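Local coordinates for protein PurR transcriptional regulator (Vibrio parahaemolyticus, PDB 3D8U) that probably regulates transcription by binding cis-regulatory DNA sequences, as a member of the LacI/PurR family of repressor-like proteins, at residues S181-L185 with T209-I213; L185-E190 with I213-S219. All blocks are in the same frame, centred on the assembly; numbering follows the deposited sequence.

Interaction 1. Residues S181-L185 with T209-I213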
loop_
_atom_site.group_PDB
_atom_site.type_symbol
_atom_site.label_atom_id
_atom_site.label_comp_id
_atom_site.label_asym_id
_atom_site.label_seq_id
_atom_site.Cartn_x
_atom_site.Cartn_y
_atom_site.Cartn_z
ATOM N N SER B 181 15.970 -0.533 -30.049
ATOM C CA SER B 181 15.955 0.895 -30.253
ATOM C C SER B 181 15.141 1.607 -29.151
ATOM O O SER B 181 15.320 2.802 -28.940
ATOM C CB SER B 181 15.418 1.237 -31.628
ATOM O OG SER B 181 14.042 0.962 -31.632
ATOM N N LEU B 182 14.276 0.868 -28.446
ATOM C CA LEU B 182 13.450 1.395 -27.334
ATOM C C LEU B 182 14.220 2.437 -26.584
ATOM O O LEU B 182 15.392 2.228 -26.340
ATOM C CB LEU B 182 13.103 0.286 -26.364
ATOM C CG LEU B 182 12.424 0.764 -25.079
ATOM C CD1 LEU B 182 10.937 0.843 -25.298
ATOM C CD2 LEU B 182 12.716 -0.144 -23.899
ATOM N N ASN B 183 13.591 3.550 -26.218
ATOM C CA ASN B 183 14.307 4.602 -25.502
ATOM C C ASN B 183 13.508 5.459 -24.510
ATOM O O ASN B 183 14.010 6.454 -24.010
ATOM C CB ASN B 183 15.092 5.481 -26.471
ATOM C CG ASN B 183 14.235 6.477 -27.201
ATOM O OD1 ASN B 183 13.137 6.802 -26.789
ATOM N ND2 ASN B 183 14.752 6.988 -28.290
ATOM N N ALA B 184 12.265 5.079 -24.245
ATOM C CA ALA B 184 11.551 5.558 -23.052
ATOM C C ALA B 184 10.463 4.561 -22.583
ATOM O O ALA B 184 10.035 3.674 -23.354
ATOM C CB ALA B 184 10.962 6.937 -23.286
ATOM N N LEU B 185 10.005 4.726 -21.349
ATOM C CA LEU B 185 8.966 3.872 -20.836
ATOM C C LEU B 185 7.828 4.629 -20.183
ATOM O O LEU B 185 8.074 5.574 -19.418
ATOM C CB LEU B 185 9.580 2.966 -19.792
ATOM C CG LEU B 185 9.695 1.464 -19.979
ATOM C CD1 LEU B 185 9.763 1.099 -21.417
ATOM C CD2 LEU B 185 10.943 1.000 -19.229
ATOM N N THR B 209 19.266 9.373 -20.610
ATOM C CA THR B 209 19.861 9.467 -21.944
ATOM C C THR B 209 19.937 8.156 -22.732
ATOM O O THR B 209 20.301 8.184 -23.894
ATOM C CB THR B 209 21.223 10.182 -21.970
ATOM O OG1 THR B 209 22.165 9.414 -21.236
ATOM C CG2 THR B 209 21.121 11.572 -21.365
ATOM N N ASP B 210 19.602 7.017 -22.126
ATOM C CA ASP B 210 19.426 5.775 -22.910
ATOM C C ASP B 210 17.988 5.380 -22.843
ATOM O O ASP B 210 17.390 5.032 -23.824
ATOM C CB ASP B 210 20.271 4.616 -22.388
ATOM C CG ASP B 210 21.751 4.837 -22.572
ATOM O OD1 ASP B 210 22.164 5.128 -23.723
ATOM O OD2 ASP B 210 22.495 4.696 -21.570
ATOM N N ILE B 211 17.433 5.426 -21.653
ATOM C CA ILE B 211 16.027 5.234 -21.503
ATOM C C ILE B 211 15.471 6.357 -20.607
ATOM O O ILE B 211 16.049 6.679 -19.542
ATOM C CB ILE B 211 15.777 3.810 -21.001
ATOM C CG1 ILE B 211 15.846 2.853 -22.217
ATOM C CG2 ILE B 211 14.455 3.709 -20.250
ATOM C CD1 ILE B 211 16.043 1.396 -21.911
ATOM N N ALA B 212 14.410 7.005 -21.081
ATOM C CA ALA B 212 13.678 7.933 -20.241
ATOM C C ALA B 212 12.514 7.207 -19.576
ATOM O O ALA B 212 11.976 6.273 -20.144
ATOM C CB ALA B 212 13.176 9.071 -21.065
ATOM N N ILE B 213 12.093 7.624 -18.394
ATOM C CA ILE B 213 11.013 6.900 -17.720
ATOM C C ILE B 213 9.922 7.844 -17.227
ATOM O O ILE B 213 10.210 8.941 -16.719
ATOM C CB ILE B 213 11.557 6.037 -16.516
ATOM C CG1 ILE B 213 12.357 4.813 -17.007
ATOM C CG2 ILE B 213 10.423 5.529 -15.629
ATOM C CD1 ILE B 213 13.192 4.108 -15.908
#
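Ala184 and Ala212 pair at the start of two adjacent parallel strands, and their methyl groups leave the same face of the sheet, with Ala184 CB 3.8 Å from Ala212 CB. Two backbone hydrogen bonds fix this register. Ala212 N donates to Asn183 O at 3.0 Å, and Ala212 O accepts from Leu185 N at 2.8 Å, so Ala212 bonds to the residues before and after its partner, the signature of a parallel pair. The first bond is nearly straight at the hydrogen (166°), the second more bent (145°). Asn183 O has a further, weaker neighbour in Ile211 CA, a CA-H...O contact of 3.4 Å.

On the face that carries Leu185 and Ile213 the contact is apolar. Leu185 CB lies 4.3 Å from Ile213 CG1. In the loops just before the strands, Leu182 turns its CG anti to the backbone N (chi1 172°), which carries CD2 to within 4.2 Å of Ile211 CD1; the two side chains cross obliquely. Asn183 contributes its CB, 3.5 Å from Asp210 O, while its amide OD1 makes a weak bond to Asn122 N.

Leu172 of helix 165-178 touches both Leu182 and Leu185, and Cys200 of helix 190-203 touches both Ile211 and Ile213. The alanine face is covered by Leu115 of helix 104-117 together with Phe120. Strand 184-187 also bonds to strand 123-128 through Ala184 and Gly124, whereas strand 212-215 is the last strand of the parallel four-stranded sheet, and Ile213 on it bonds onward to Ser271.

Interaction 2. Residues L185-E190 with I213-S219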
loop_
_atom_site.group_PDB
_atom_site.type_symbol
_atom_site.label_atom_id
_atom_site.label_comp_id
_atom_site.label_asym_id
_atom_site.label_seq_id
_atom_site.Cartn_x
_atom_site.Cartn_y
_atom_site.Cartn_z
ATOM N N LEU B 185 10.005 4.726 -21.349
ATOM C CA LEU B 185 8.966 3.872 -20.836
ATOM C C LEU B 185 7.828 4.629 -20.183
ATOM O O LEU B 185 8.074 5.574 -19.418
ATOM C CB LEU B 185 9.580 2.966 -19.792
ATOM C CG LEU B 185 9.695 1.464 -19.979
ATOM C CD1 LEU B 185 9.763 1.099 -21.417
ATOM C CD2 LEU B 185 10.943 1.000 -19.229
ATOM N N VAL B 186 6.588 4.224 -20.452
ATOM C CA VAL B 186 5.461 4.732 -19.663
ATOM C C VAL B 186 5.044 3.604 -18.746
ATOM O O VAL B 186 4.679 2.542 -19.210
ATOM C CB VAL B 186 4.218 5.097 -20.512
ATOM C CG1 VAL B 186 3.103 5.608 -19.624
ATOM C CG2 VAL B 186 4.534 6.117 -21.572
ATOM N N CYS B 187 5.078 3.821 -17.453
ATOM C CA CYS B 187 4.630 2.811 -16.532
ATOM C C CYS B 187 3.290 3.169 -15.926
ATOM O O CYS B 187 3.101 4.303 -15.413
ATOM C CB CYS B 187 5.627 2.705 -15.405
ATOM S SG CYS B 187 7.186 2.196 -16.017
ATOM N N SER B 188 2.383 2.200 -15.916
ATOM C CA SER B 188 1.073 2.444 -15.372
ATOM C C SER B 188 1.105 2.792 -13.874
ATOM O O SER B 188 0.213 3.511 -13.384
ATOM C CB SER B 188 0.197 1.234 -15.583
ATOM O OG SER B 188 0.511 0.257 -14.624
ATOM N N HIS B 189 2.128 2.297 -13.177
ATOM C CA HIS B 189 2.160 2.286 -11.721
ATOM C C HIS B 189 3.553 2.547 -11.218
ATOM O O HIS B 189 4.547 2.253 -11.885
ATOM C CB HIS B 189 1.802 0.904 -11.185
ATOM C CG HIS B 189 0.347 0.628 -11.142
ATOM N ND1 HIS B 189 -0.427 0.559 -12.274
ATOM C CD2 HIS B 189 -0.477 0.377 -10.101
ATOM C CE1 HIS B 189 -1.673 0.286 -11.933
ATOM N NE2 HIS B 189 -1.733 0.174 -10.618
ATOM N N GLU B 190 3.630 3.034 -9.990
ATOM C CA GLU B 190 4.907 3.431 -9.437
ATOM C C GLU B 190 5.824 2.264 -9.119
ATOM O O GLU B 190 7.032 2.374 -9.316
ATOM C CB GLU B 190 4.684 4.300 -8.215
ATOM C CG GLU B 190 5.833 5.190 -7.855
ATOM C CD GLU B 190 5.655 5.728 -6.482
ATOM O OE1 GLU B 190 5.186 4.955 -5.603
ATOM O OE2 GLU B 190 5.959 6.925 -6.279
ATOM N N ILE B 213 12.093 7.624 -18.394
ATOM C CA ILE B 213 11.013 6.900 -17.720
ATOM C C ILE B 213 9.922 7.844 -17.227
ATOM O O ILE B 213 10.210 8.941 -16.719
ATOM C CB ILE B 213 11.557 6.037 -16.516
ATOM C CG1 ILE B 213 12.357 4.813 -17.007
ATOM C CG2 ILE B 213 10.423 5.529 -15.629
ATOM C CD1 ILE B 213 13.192 4.108 -15.908
ATOM N N ILE B 214 8.665 7.435 -17.322
ATOM C CA ILE B 214 7.619 8.302 -16.764
ATOM C C ILE B 214 6.513 7.483 -16.114
ATOM O O ILE B 214 5.989 6.542 -16.722
ATOM C CB ILE B 214 7.065 9.289 -17.842
ATOM C CG1 ILE B 214 6.217 10.365 -17.156
ATOM C CG2 ILE B 214 6.363 8.524 -19.011
ATOM C CD1 ILE B 214 5.327 11.146 -18.045
ATOM N N CYS B 215 6.157 7.821 -14.882
ATOM C CA CYS B 215 5.217 6.984 -14.128
ATOM C C CYS B 215 3.862 7.609 -14.164
ATOM O O CYS B 215 3.747 8.823 -14.128
ATOM C CB CYS B 215 5.660 6.837 -12.687
ATOM S SG CYS B 215 4.425 6.060 -11.612
ATOM N N LEU B 216 2.825 6.795 -14.238
ATOM C CA LEU B 216 1.478 7.348 -14.452
ATOM C C LEU B 216 0.728 7.684 -13.157
ATOM O O LEU B 216 -0.389 8.209 -13.200
ATOM C CB LEU B 216 0.658 6.366 -15.288
ATOM C CG LEU B 216 0.340 6.686 -16.753
ATOM C CD1 LEU B 216 1.358 7.597 -17.442
ATOM C CD2 LEU B 216 0.145 5.396 -17.549
ATOM N N GLU B 217 1.339 7.356 -12.015
ATOM C CA GLU B 217 0.712 7.535 -10.709
ATOM C C GLU B 217 1.791 7.506 -9.655
ATOM O O GLU B 217 1.902 6.549 -8.890
ATOM C CB GLU B 217 -0.342 6.456 -10.425
ATOM C CG GLU B 217 -1.266 6.796 -9.266
ATOM C CD GLU B 217 -1.892 5.572 -8.563
ATOM O OE1 GLU B 217 -1.242 4.480 -8.488
ATOM O OE2 GLU B 217 -3.037 5.722 -8.046
ATOM N N GLY B 218 2.613 8.544 -9.637
ATOM C CA GLY B 218 3.713 8.647 -8.668
ATOM C C GLY B 218 3.304 9.113 -7.282
ATOM O O GLY B 218 2.236 9.672 -7.068
ATOM N N SER B 219 4.170 8.850 -6.331
ATOM C CA SER B 219 4.015 9.310 -4.982
ATOM C C SER B 219 5.400 9.807 -4.594
ATOM O O SER B 219 6.333 9.764 -5.404
ATOM C CB SER B 219 3.645 8.124 -4.094
ATOM O OG SER B 219 4.805 7.464 -3.572
#
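Glu190 reaches from the first turn of helix 190-203 to the backbone of Ser219, and its atoms meet a succession of partners on the way. CB lies 3.6 Å from Glu217 O and also near Cys215 SG. A chi1 of -158° sets CG anti to the backbone N, 4.1 Å from Gly218 CA, and the extended chain beyond it carries the carboxylate to Ser219, the residue that N-caps helix 220-223. There OE2 accepts from Ser219 N at 2.6 Å, the donor standing 57° out of the carboxylate plane. The same oxygen takes Ser219 OG at 3.0 Å on its syn lone pair, and Gly222 N is a further donor to it. OE1 lies near OG and CB of Ser219 and has a long, weak ion pair with Lys16 NZ. Ser219 OG in turn caps Met221 N.

These links lie just past the carboxyl ends of two parallel strands joined by helix 190-203, a beta-alpha-beta crossover in the periplasmic-binding-protein-like domain. The strand evidence is a regular run of backbone bonds: Leu185 O accepts from Ile214 N, Cys187 N donates to Ile214 O, and Cys187 O accepts from Leu216 N at 2.8 Å.

Val186 and Ile214 lie side by side on one face, CG2 of each 4.0 Å from CG2 of the other, under Leu115 of helix 104-117. The other branch of Val186, CG1, packs against both methyl carbons of Leu216. On the opposite face Cys215 SG, anti to its own N, sits beside the backbone of Glu190 and accepts Glu217 N at 3.4 Å. His189 NE2 bonds to Glu15 OE2, and Glu217 OE2 to Tyr236 OH.

How the interactions relate
Interactions 1 and 2 are successive levels of one strand pair, their centres about 13 Å apart and sharing Leu185 and Ile213. Along the chain the segments alternate: 181-185 runs into 185-190, helix 190-203 follows, and 209-213 then runs into 213-219. Interaction 1 covers the strand starts, its centre about 23 Å from the centre of the chain, whereas interaction 2 covers the strand ends, its centre about 11 Å from that point. The inner end also meets Glu15, next to helix 16-32 of the half built on the five-stranded sheet. In relatives with this fold the effector cleft lies between the two halves, so interaction 2 is probably the nearer to it.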